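Local coordinates for DNA polymerase sliding clamp 2 (PDB 3LX2), which forms a homotrimeric ring through which DNA passes and probably tethers the DNA polymerase and other proteins to DNA during replication, at residues I5-A10 and M56-Y61; G35-A40 and D50-E55; A134-G139 and P184-L189. All coordinates share one frame; numbering follows the deposited sequence.

How the contacts relate
Contacts 1 and 2 lie in the N-terminal half of the PCNA chain and touch through Tyr61 and Phe58, which rest against Gly35, Glu55 and Leu53; the hairpin of contact 2 falls between the two segments of contact 1 in sequence. Contact 3, in the C-terminal half, has its centre about 25 Å from that of contact 2, yet both belong to the same long antiparallel sheet. Contact 2 lies deepest and has the regular ladder of interior strands. Contacts 1 and 3 each hold an outermost strand of the chain's sheets, and in both a classic beta bulge breaks the register. Aromatic rings and a bridging water mark contact 1, paired polar side chains contact 2, aliphatic packing contact 3.

Contact 1 of 3, residues I5-A10 and M56-Y61; sequences IVFDSA and MLFSKY. With SO4 (sulfate ion), chain E.
Val6 N donates to Lys60 O over 2.8 Å, with an N-H...O angle of 159°, while the return bond from Lys60 N to Val6 O is weak at 3.4 Å. Two residues, Ser59 and Lys60, stand opposite the single Val6, a classic beta bulge. Beyond the bulge a water takes over: it accepts from Asp8 N, donates to Leu57 O at 3.1 Å, and also binds Ser59 OG, so it bridges the two segments where direct pairing stops. The Asp8 carboxylate turns to Arg235 in a salt bridge. Ser9 OG caps Glu12 N at the start of helix 10-21; its approach to the sulfate, probably from the crystallisation liquor, is too short to be trusted in detail. On the buried side Phe7 directs its ring edge toward the face of Phe58 in an offset edge-to-face pair, centroids 5.5 Å apart and planes at 60°. Ile5 CG2, anti to its own N, presses on Phe58 CD1 at 3.3 Å, and the other branch of Ile5 runs alongside Tyr61, bringing CD1 to 3.4 Å from Tyr61 CE1. The Tyr61 hydroxyl is bonded to Asn32 O. On the face opposite Ile5 and Tyr61, Val6 CG2 lies beside Lys60 CB at 3.7 Å, and the bent lysine chain then leads its amine away. The edge strand 60-63 is thus joined to strand 3-7 by little direct backbone bonding; a water and a tight cluster of Ile5, Phe7, Phe58 and Tyr61 side chains supply much of the remaining contact.

Contact 2 of 3, residues G35-A40 and D50-E55; sequences GIQMRA and DLNLPE
Residues 35-40 and 50-54 run antiparallel at 175°, their axes 4.4 Å apart, with Ile36 paired to Leu53 and Met38 to Leu51 as hydrogen-bonded pairs. All four backbone bonds of these two pairs are made, and that from Leu53 N to Ile36 O is the shortest at 2.6 Å. Gly35 brings its CA to 3.2 Å from Leu53 O, where a CB would collide with that oxygen. On the face of Gln37, Arg39, Asp50 and Asn52 the side chains pair across the strands. Gln37 and Asn52 lie side by side; Gln37 NE2 donates to Asn52 OD1 over 2.9 Å, the oxygen lying in the plane of the Gln37 amide, although the two amide planes are turned 55° apart. Arg39 and Asp50 form a salt bridge through a weak bond, NE to OD1 at 3.5 Å, with OD1 at the guanidinium edge and the carboxylate nearly perpendicular to it. A bend at chi3 (-57°) of Arg39 turns the guanidinium toward Asp50, and its NH1 goes on to Ile123 O. The opposite face is apolar. Met38 CB meets Leu51 CD2 at 3.9 Å, and Ile36 CB sits 4.2 Å from Leu53 CB. Phe29, Phe58 and residues of helix 10-21, among them Phe13, Leu16 and Leu20, cover this side. Such a hairpin, apolar where it packs on a helix and polar on its other face, is characteristic of the PCNA fold; here strand 47-54 pairs next with strand 238-244, joining the N- and C-terminal halves in one sheet.

Contact 3 of 3, residues A134-G139 and P184-L189; sequences AVVLAG and PGLLDL
A chi1 of -169° places Val135 CG1 anti to the backbone N and CG2 beside that N; CG2 meets Asp188 CB at 3.7 Å and CG1 lies 4.1 Å from Leu187 CD1. That both neighbours face one valine follows from a classic beta bulge, produced where Leu187 leaves strand geometry (psi -23°). Val135 O accordingly receives Leu187 N at 2.8 Å and, more weakly, Asp188 N, while Val135 N donates to Asp188 O over 3.0 Å. Past the bulge, Leu137 N reaches Gly185 O at 2.7 Å. The leucine side chain, CG anti to its carbonyl carbon, lies against Gly185, its CD1 3.8 Å from the glycine CA. On the buried face Val136 CG1 meets Leu186 CD1 at 4.0 Å, with Leu164 touching both residues, and Ala134 CB packs on Leu189. Pro184 packs on Asp106 of the second subunit. Strand 186-191, outermost of its sheet within the chain, is therefore joined to strand 132-137 largely through backbone bonds and aliphatic contacts; one carbonyl, Val135 O, serves both donors of the bulge and keeps the strands joined across the shift in register.

Contact 1 of 3, residues I5-A10 and M56-Y61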
loop_
_atom_site.group_PDB
_atom_site.type_symbol
_atom_site.label_atom_id
_atom_site.label_comp_id
_atom_site.label_asym_id
_atom_site.label_seq_id
_atom_site.Cartn_x
_atom_site.Cartn_y
_atom_site.Cartn_z
ATOM N N ILE A 5 -11.636 32.273 -5.263
ATOM C CA ILE A 5 -12.610 31.281 -4.908
ATOM C C ILE A 5 -11.997 30.379 -3.841
ATOM O O ILE A 5 -10.828 29.983 -3.949
ATOM C CB ILE A 5 -12.956 30.439 -6.176
ATOM C CG1 ILE A 5 -13.895 31.239 -7.076
ATOM C CG2 ILE A 5 -13.557 29.080 -5.840
ATOM C CD1 ILE A 5 -14.005 30.684 -8.536
ATOM N N VAL A 6 -12.789 30.031 -2.838
ATOM C CA VAL A 6 -12.317 29.235 -1.744
ATOM C C VAL A 6 -13.258 28.064 -1.565
ATOM O O VAL A 6 -14.478 28.275 -1.381
ATOM C CB VAL A 6 -12.319 30.024 -0.422
ATOM C CG1 VAL A 6 -11.767 29.161 0.648
ATOM C CG2 VAL A 6 -11.502 31.349 -0.516
ATOM N N PHE A 7 -12.710 26.844 -1.633
ATOM C CA PHE A 7 -13.498 25.648 -1.391
ATOM C C PHE A 7 -12.988 24.988 -0.111
ATOM O O PHE A 7 -11.803 24.889 0.106
ATOM C CB PHE A 7 -13.435 24.720 -2.633
ATOM C CG PHE A 7 -14.399 23.532 -2.594
ATOM C CD1 PHE A 7 -15.783 23.713 -2.653
ATOM C CD2 PHE A 7 -13.913 22.216 -2.536
ATOM C CE1 PHE A 7 -16.693 22.575 -2.641
ATOM C CE2 PHE A 7 -14.790 21.078 -2.539
ATOM C CZ PHE A 7 -16.183 21.257 -2.594
ATOM N N ASP A 8 -13.856 24.520 0.756
ATOM C CA ASP A 8 -13.353 24.058 2.062
ATOM C C ASP A 8 -12.824 22.630 2.106
ATOM O O ASP A 8 -12.506 22.112 3.189
ATOM C CB ASP A 8 -14.382 24.263 3.163
ATOM C CG ASP A 8 -15.605 23.462 2.926
ATOM O OD1 ASP A 8 -15.548 22.562 2.061
ATOM O OD2 ASP A 8 -16.613 23.706 3.612
ATOM N N SER A 9 -12.713 21.969 0.961
ATOM C CA SER A 9 -12.060 20.652 0.947
ATOM C C SER A 9 -11.248 20.384 -0.324
ATOM O O SER A 9 -11.786 19.929 -1.358
ATOM C CB SER A 9 -13.082 19.548 1.218
ATOM O OG SER A 9 -12.456 18.283 1.248
ATOM N N ALA A 10 -9.954 20.672 -0.238
ATOM C CA ALA A 10 -9.072 20.448 -1.348
ATOM C C ALA A 10 -9.111 18.969 -1.820
ATOM O O ALA A 10 -9.009 18.684 -3.003
ATOM C CB ALA A 10 -7.689 20.881 -0.982
ATOM N N MET A 56 -22.656 28.757 -4.791
ATOM C CA MET A 56 -23.071 28.362 -3.414
ATOM C C MET A 56 -22.236 27.201 -2.773
ATOM O O MET A 56 -22.240 27.027 -1.545
ATOM C CB MET A 56 -24.578 28.048 -3.327
ATOM C CG MET A 56 -24.959 26.648 -3.756
ATOM S SD MET A 56 -26.723 26.242 -3.421
ATOM C CE MET A 56 -27.385 27.467 -4.591
ATOM N N LEU A 57 -21.531 26.419 -3.607
ATOM C CA LEU A 57 -20.708 25.290 -3.130
ATOM C C LEU A 57 -19.439 25.721 -2.410
ATOM O O LEU A 57 -18.838 24.955 -1.650
ATOM C CB LEU A 57 -20.347 24.389 -4.334
ATOM C CG LEU A 57 -21.384 23.343 -4.715
ATOM C CD1 LEU A 57 -20.951 22.732 -5.998
ATOM C CD2 LEU A 57 -21.374 22.317 -3.611
ATOM N N PHE A 58 -19.055 26.963 -2.632
ATOM C CA PHE A 58 -17.753 27.487 -2.221
ATOM C C PHE A 58 -17.828 28.343 -0.945
ATOM O O PHE A 58 -18.733 29.144 -0.863
ATOM C CB PHE A 58 -17.170 28.288 -3.414
ATOM C CG PHE A 58 -16.932 27.439 -4.640
ATOM C CD1 PHE A 58 -15.713 26.789 -4.828
ATOM C CD2 PHE A 58 -17.949 27.226 -5.583
ATOM C CE1 PHE A 58 -15.490 25.961 -5.989
ATOM C CE2 PHE A 58 -17.741 26.399 -6.735
ATOM C CZ PHE A 58 -16.508 25.759 -6.924
ATOM N N SER A 59 -16.913 28.189 0.035
ATOM C CA SER A 59 -16.917 29.087 1.209
ATOM C C SER A 59 -16.869 30.579 0.863
ATOM O O SER A 59 -17.587 31.365 1.462
ATOM C CB SER A 59 -15.771 28.830 2.155
ATOM O OG SER A 59 -15.439 27.484 2.200
ATOM N N LYS A 60 -15.985 30.969 -0.041
ATOM C CA LYS A 60 -15.941 32.351 -0.552
ATOM C C LYS A 60 -15.920 32.255 -2.062
ATOM O O LYS A 60 -15.232 31.470 -2.648
ATOM C CB LYS A 60 -14.714 33.156 -0.074
ATOM C CG LYS A 60 -14.507 33.244 1.456
ATOM C CD LYS A 60 -15.002 34.551 2.057
ATOM C CE LYS A 60 -15.800 34.340 3.389
ATOM N NZ LYS A 60 -16.294 35.641 4.117
ATOM N N TYR A 61 -16.721 33.038 -2.716
ATOM C CA TYR A 61 -16.727 32.960 -4.115
ATOM C C TYR A 61 -16.761 34.383 -4.508
ATOM O O TYR A 61 -17.618 35.109 -4.023
ATOM C CB TYR A 61 -18.000 32.292 -4.582
ATOM C CG TYR A 61 -17.927 31.976 -6.045
ATOM C CD1 TYR A 61 -17.388 30.764 -6.468
ATOM C CD2 TYR A 61 -18.391 32.883 -7.020
ATOM C CE1 TYR A 61 -17.310 30.447 -7.807
ATOM C CE2 TYR A 61 -18.316 32.575 -8.358
ATOM C CZ TYR A 61 -17.769 31.347 -8.748
ATOM O OH TYR A 61 -17.652 30.979 -10.068
HETATM S S SO4 E . -11.530 16.376 4.082
HETATM O O1 SO4 E . -12.156 16.606 2.815
HETATM O O2 SO4 E . -10.087 16.644 4.027
HETATM O O3 SO4 E . -12.202 17.348 4.959
HETATM O O4 SO4 E . -11.714 14.980 4.541
HETATM O O HOH W 1 -16.325 25.086 0.181
#

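Contact 2 of 3, residues G35-A40 and D50-E55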
loop_
_atom_site.group_PDB
_atom_site.type_symbol
_atom_site.label_atom_id
_atom_site.label_comp_id
_atom_site.label_asym_id
_atom_site.label_seq_id
_atom_site.Cartn_x
_atom_site.Cartn_y
_atom_site.Cartn_z
ATOM N N GLY A 35 -20.953 30.568 -11.144
ATOM C CA GLY A 35 -20.255 29.352 -10.879
ATOM C C GLY A 35 -19.245 28.954 -11.918
ATOM O O GLY A 35 -18.896 29.761 -12.753
ATOM N N ILE A 36 -18.746 27.719 -11.805
ATOM C CA ILE A 36 -17.756 27.137 -12.738
ATOM C C ILE A 36 -18.412 26.029 -13.568
ATOM O O ILE A 36 -19.280 25.255 -13.079
ATOM C CB ILE A 36 -16.535 26.534 -11.985
ATOM C CG1 ILE A 36 -15.564 27.604 -11.480
ATOM C CG2 ILE A 36 -15.720 25.546 -12.850
ATOM C CD1 ILE A 36 -14.870 27.203 -10.167
ATOM N N GLN A 37 -17.965 25.948 -14.821
ATOM C CA GLN A 37 -18.495 25.013 -15.809
ATOM C C GLN A 37 -17.400 24.558 -16.730
ATOM O O GLN A 37 -16.531 25.334 -17.131
ATOM C CB GLN A 37 -19.638 25.666 -16.637
ATOM C CG GLN A 37 -20.926 25.900 -15.815
ATOM C CD GLN A 37 -21.989 26.721 -16.532
ATOM O OE1 GLN A 37 -21.743 27.374 -17.557
ATOM N NE2 GLN A 37 -23.184 26.713 -15.971
ATOM N N MET A 38 -17.451 23.284 -17.064
ATOM C CA MET A 38 -16.575 22.731 -18.039
ATOM C C MET A 38 -17.357 21.724 -18.841
ATOM O O MET A 38 -18.249 21.065 -18.327
ATOM C CB MET A 38 -15.381 22.070 -17.383
ATOM C CG MET A 38 -14.623 21.173 -18.327
ATOM S SD MET A 38 -13.369 20.309 -17.401
ATOM C CE MET A 38 -12.936 19.047 -18.550
ATOM N N ARG A 39 -17.001 21.630 -20.113
ATOM C CA ARG A 39 -17.572 20.699 -21.021
ATOM C C ARG A 39 -16.464 20.346 -21.955
ATOM O O ARG A 39 -15.830 21.232 -22.527
ATOM C CB ARG A 39 -18.720 21.301 -21.804
ATOM C CG ARG A 39 -19.373 20.229 -22.693
ATOM C CD ARG A 39 -20.702 20.628 -23.295
ATOM N NE ARG A 39 -21.755 21.014 -22.349
ATOM C CZ ARG A 39 -22.939 21.479 -22.748
ATOM N NH1 ARG A 39 -23.195 21.605 -24.064
ATOM N NH2 ARG A 39 -23.868 21.817 -21.858
ATOM N N ALA A 40 -16.197 19.049 -22.085
ATOM C CA ALA A 40 -15.092 18.617 -22.914
ATOM C C ALA A 40 -15.373 17.219 -23.439
ATOM O O ALA A 40 -16.294 16.524 -22.929
ATOM C CB ALA A 40 -13.836 18.636 -22.114
ATOM N N ASP A 50 -19.729 16.953 -18.686
ATOM C CA ASP A 50 -20.412 18.172 -18.418
ATOM C C ASP A 50 -20.478 18.469 -16.893
ATOM O O ASP A 50 -21.062 17.752 -16.091
ATOM C CB ASP A 50 -21.781 18.168 -19.086
ATOM C CG ASP A 50 -22.456 19.525 -19.035
ATOM O OD1 ASP A 50 -21.750 20.537 -18.914
ATOM O OD2 ASP A 50 -23.717 19.584 -19.115
ATOM N N LEU A 51 -19.851 19.560 -16.516
ATOM C CA LEU A 51 -19.540 19.830 -15.138
ATOM C C LEU A 51 -20.102 21.195 -14.771
ATOM O O LEU A 51 -19.807 22.218 -15.418
ATOM C CB LEU A 51 -18.012 19.819 -14.982
ATOM C CG LEU A 51 -17.360 20.443 -13.768
ATOM C CD1 LEU A 51 -17.824 19.723 -12.486
ATOM C CD2 LEU A 51 -15.822 20.350 -13.872
ATOM N N ASN A 52 -20.894 21.218 -13.715
ATOM C CA ASN A 52 -21.358 22.483 -13.202
ATOM C C ASN A 52 -21.230 22.687 -11.677
ATOM O O ASN A 52 -21.854 21.997 -10.884
ATOM C CB ASN A 52 -22.766 22.771 -13.706
ATOM C CG ASN A 52 -23.350 24.008 -13.081
ATOM O OD1 ASN A 52 -23.099 25.139 -13.507
ATOM N ND2 ASN A 52 -24.124 23.799 -12.019
ATOM N N LEU A 53 -20.450 23.689 -11.300
ATOM C CA LEU A 53 -20.153 23.999 -9.913
ATOM C C LEU A 53 -20.643 25.413 -9.519
ATOM O O LEU A 53 -19.914 26.398 -9.658
ATOM C CB LEU A 53 -18.646 23.828 -9.639
ATOM C CG LEU A 53 -18.006 22.450 -9.878
ATOM C CD1 LEU A 53 -16.472 22.428 -9.590
ATOM C CD2 LEU A 53 -18.694 21.365 -9.161
ATOM N N PRO A 54 -21.873 25.514 -9.020
ATOM C CA PRO A 54 -22.475 26.825 -8.689
ATOM C C PRO A 54 -21.769 27.464 -7.492
ATOM O O PRO A 54 -21.339 26.767 -6.583
ATOM C CB PRO A 54 -23.928 26.476 -8.315
ATOM C CG PRO A 54 -24.155 25.092 -8.822
ATOM C CD PRO A 54 -22.807 24.399 -8.770
ATOM N N GLU A 55 -21.680 28.781 -7.478
ATOM C CA GLU A 55 -20.996 29.504 -6.402
ATOM C C GLU A 55 -21.390 29.107 -5.014
ATOM O O GLU A 55 -20.542 29.109 -4.128
ATOM C CB GLU A 55 -21.239 30.979 -6.534
ATOM C CG GLU A 55 -22.679 31.352 -6.269
ATOM C CD GLU A 55 -22.902 32.819 -6.390
ATOM O OE1 GLU A 55 -22.023 33.609 -5.992
ATOM O OE2 GLU A 55 -23.963 33.186 -6.913
#

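Contact 3 of 3, residues A134-G139 and P184-L189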
loop_
_atom_site.group_PDB
_atom_site.type_symbol
_atom_site.label_atom_id
_atom_site.label_comp_id
_atom_site.label_asym_id
_atom_site.label_seq_id
_atom_site.Cartn_x
_atom_site.Cartn_y
_atom_site.Cartn_z
ATOM N N ALA A 134 -32.049 4.962 -13.758
ATOM C CA ALA A 134 -31.943 4.312 -12.479
ATOM C C ALA A 134 -31.131 5.157 -11.552
ATOM O O ALA A 134 -30.461 6.054 -12.009
ATOM C CB ALA A 134 -31.335 2.960 -12.634
ATOM N N VAL A 135 -31.227 4.902 -10.253
ATOM C CA VAL A 135 -30.316 5.500 -9.284
ATOM C C VAL A 135 -29.731 4.313 -8.559
ATOM O O VAL A 135 -30.467 3.454 -8.061
ATOM C CB VAL A 135 -31.006 6.428 -8.220
ATOM C CG1 VAL A 135 -29.953 7.215 -7.436
ATOM C CG2 VAL A 135 -31.994 7.403 -8.874
ATOM N N VAL A 136 -28.411 4.264 -8.481
ATOM C CA VAL A 136 -27.758 3.111 -7.928
ATOM C C VAL A 136 -26.717 3.664 -7.039
ATOM O O VAL A 136 -26.394 4.848 -7.164
ATOM C CB VAL A 136 -27.032 2.309 -9.021
ATOM C CG1 VAL A 136 -27.976 1.862 -10.072
ATOM C CG2 VAL A 136 -25.937 3.200 -9.647
ATOM N N LEU A 137 -26.178 2.824 -6.172
ATOM C CA LEU A 137 -25.070 3.194 -5.305
ATOM C C LEU A 137 -23.758 2.960 -6.028
ATOM O O LEU A 137 -23.616 1.972 -6.755
ATOM C CB LEU A 137 -25.090 2.362 -4.028
ATOM C CG LEU A 137 -26.077 2.617 -2.868
ATOM C CD1 LEU A 137 -25.778 1.650 -1.782
ATOM C CD2 LEU A 137 -25.923 4.061 -2.322
ATOM N N ALA A 138 -22.782 3.829 -5.802
ATOM C CA ALA A 138 -21.510 3.771 -6.541
ATOM C C ALA A 138 -20.786 2.448 -6.384
ATOM O O ALA A 138 -20.198 1.937 -7.358
ATOM C CB ALA A 138 -20.591 4.933 -6.138
ATOM N N GLY A 139 -20.850 1.905 -5.151
ATOM C CA GLY A 139 -20.241 0.618 -4.778
ATOM C C GLY A 139 -20.826 -0.529 -5.571
ATOM O O GLY A 139 -20.123 -1.454 -5.949
ATOM N N PRO A 184 -30.044 -3.067 -1.711
ATOM C CA PRO A 184 -29.690 -1.697 -1.237
ATOM C C PRO A 184 -29.122 -0.793 -2.371
ATOM O O PRO A 184 -29.558 0.351 -2.563
ATOM C CB PRO A 184 -28.620 -1.935 -0.151
ATOM C CG PRO A 184 -28.536 -3.457 0.043
ATOM C CD PRO A 184 -29.340 -4.148 -0.985
ATOM N N GLY A 185 -28.180 -1.340 -3.137
ATOM C CA GLY A 185 -27.553 -0.639 -4.269
ATOM C C GLY A 185 -28.491 -0.038 -5.307
ATOM O O GLY A 185 -28.080 0.851 -6.061
ATOM N N LEU A 186 -29.732 -0.517 -5.388
ATOM C CA LEU A 186 -30.676 0.092 -6.328
ATOM C C LEU A 186 -31.618 1.013 -5.537
ATOM O O LEU A 186 -32.240 0.588 -4.569
ATOM C CB LEU A 186 -31.445 -0.974 -7.087
ATOM C CG LEU A 186 -32.285 -0.556 -8.303
ATOM C CD1 LEU A 186 -31.465 0.006 -9.452
ATOM C CD2 LEU A 186 -33.115 -1.723 -8.814
ATOM N N LEU A 187 -31.682 2.287 -5.883
ATOM C CA LEU A 187 -32.611 3.138 -5.131
ATOM C C LEU A 187 -33.886 3.381 -5.936
ATOM O O LEU A 187 -34.944 3.636 -5.357
ATOM C CB LEU A 187 -31.994 4.452 -4.720
ATOM C CG LEU A 187 -30.766 4.516 -3.821
ATOM C CD1 LEU A 187 -30.447 5.983 -3.553
ATOM C CD2 LEU A 187 -30.982 3.790 -2.503
ATOM N N ASP A 188 -33.792 3.247 -7.257
ATOM C CA ASP A 188 -34.878 3.675 -8.118
ATOM C C ASP A 188 -34.692 3.147 -9.525
ATOM O O ASP A 188 -33.574 3.086 -10.020
ATOM C CB ASP A 188 -34.946 5.214 -8.134
ATOM C CG ASP A 188 -36.013 5.743 -9.085
ATOM O OD1 ASP A 188 -37.144 5.209 -9.083
ATOM O OD2 ASP A 188 -35.715 6.687 -9.853
ATOM N N LEU A 189 -35.792 2.789 -10.174
ATOM C CA LEU A 189 -35.702 2.208 -11.495
ATOM C C LEU A 189 -36.931 2.445 -12.354
ATOM O O LEU A 189 -38.026 1.974 -12.057
ATOM C CB LEU A 189 -35.378 0.717 -11.404
ATOM C CG LEU A 189 -35.412 -0.029 -12.727
ATOM C CD1 LEU A 189 -34.355 0.533 -13.686
ATOM C CD2 LEU A 189 -35.203 -1.492 -12.432
#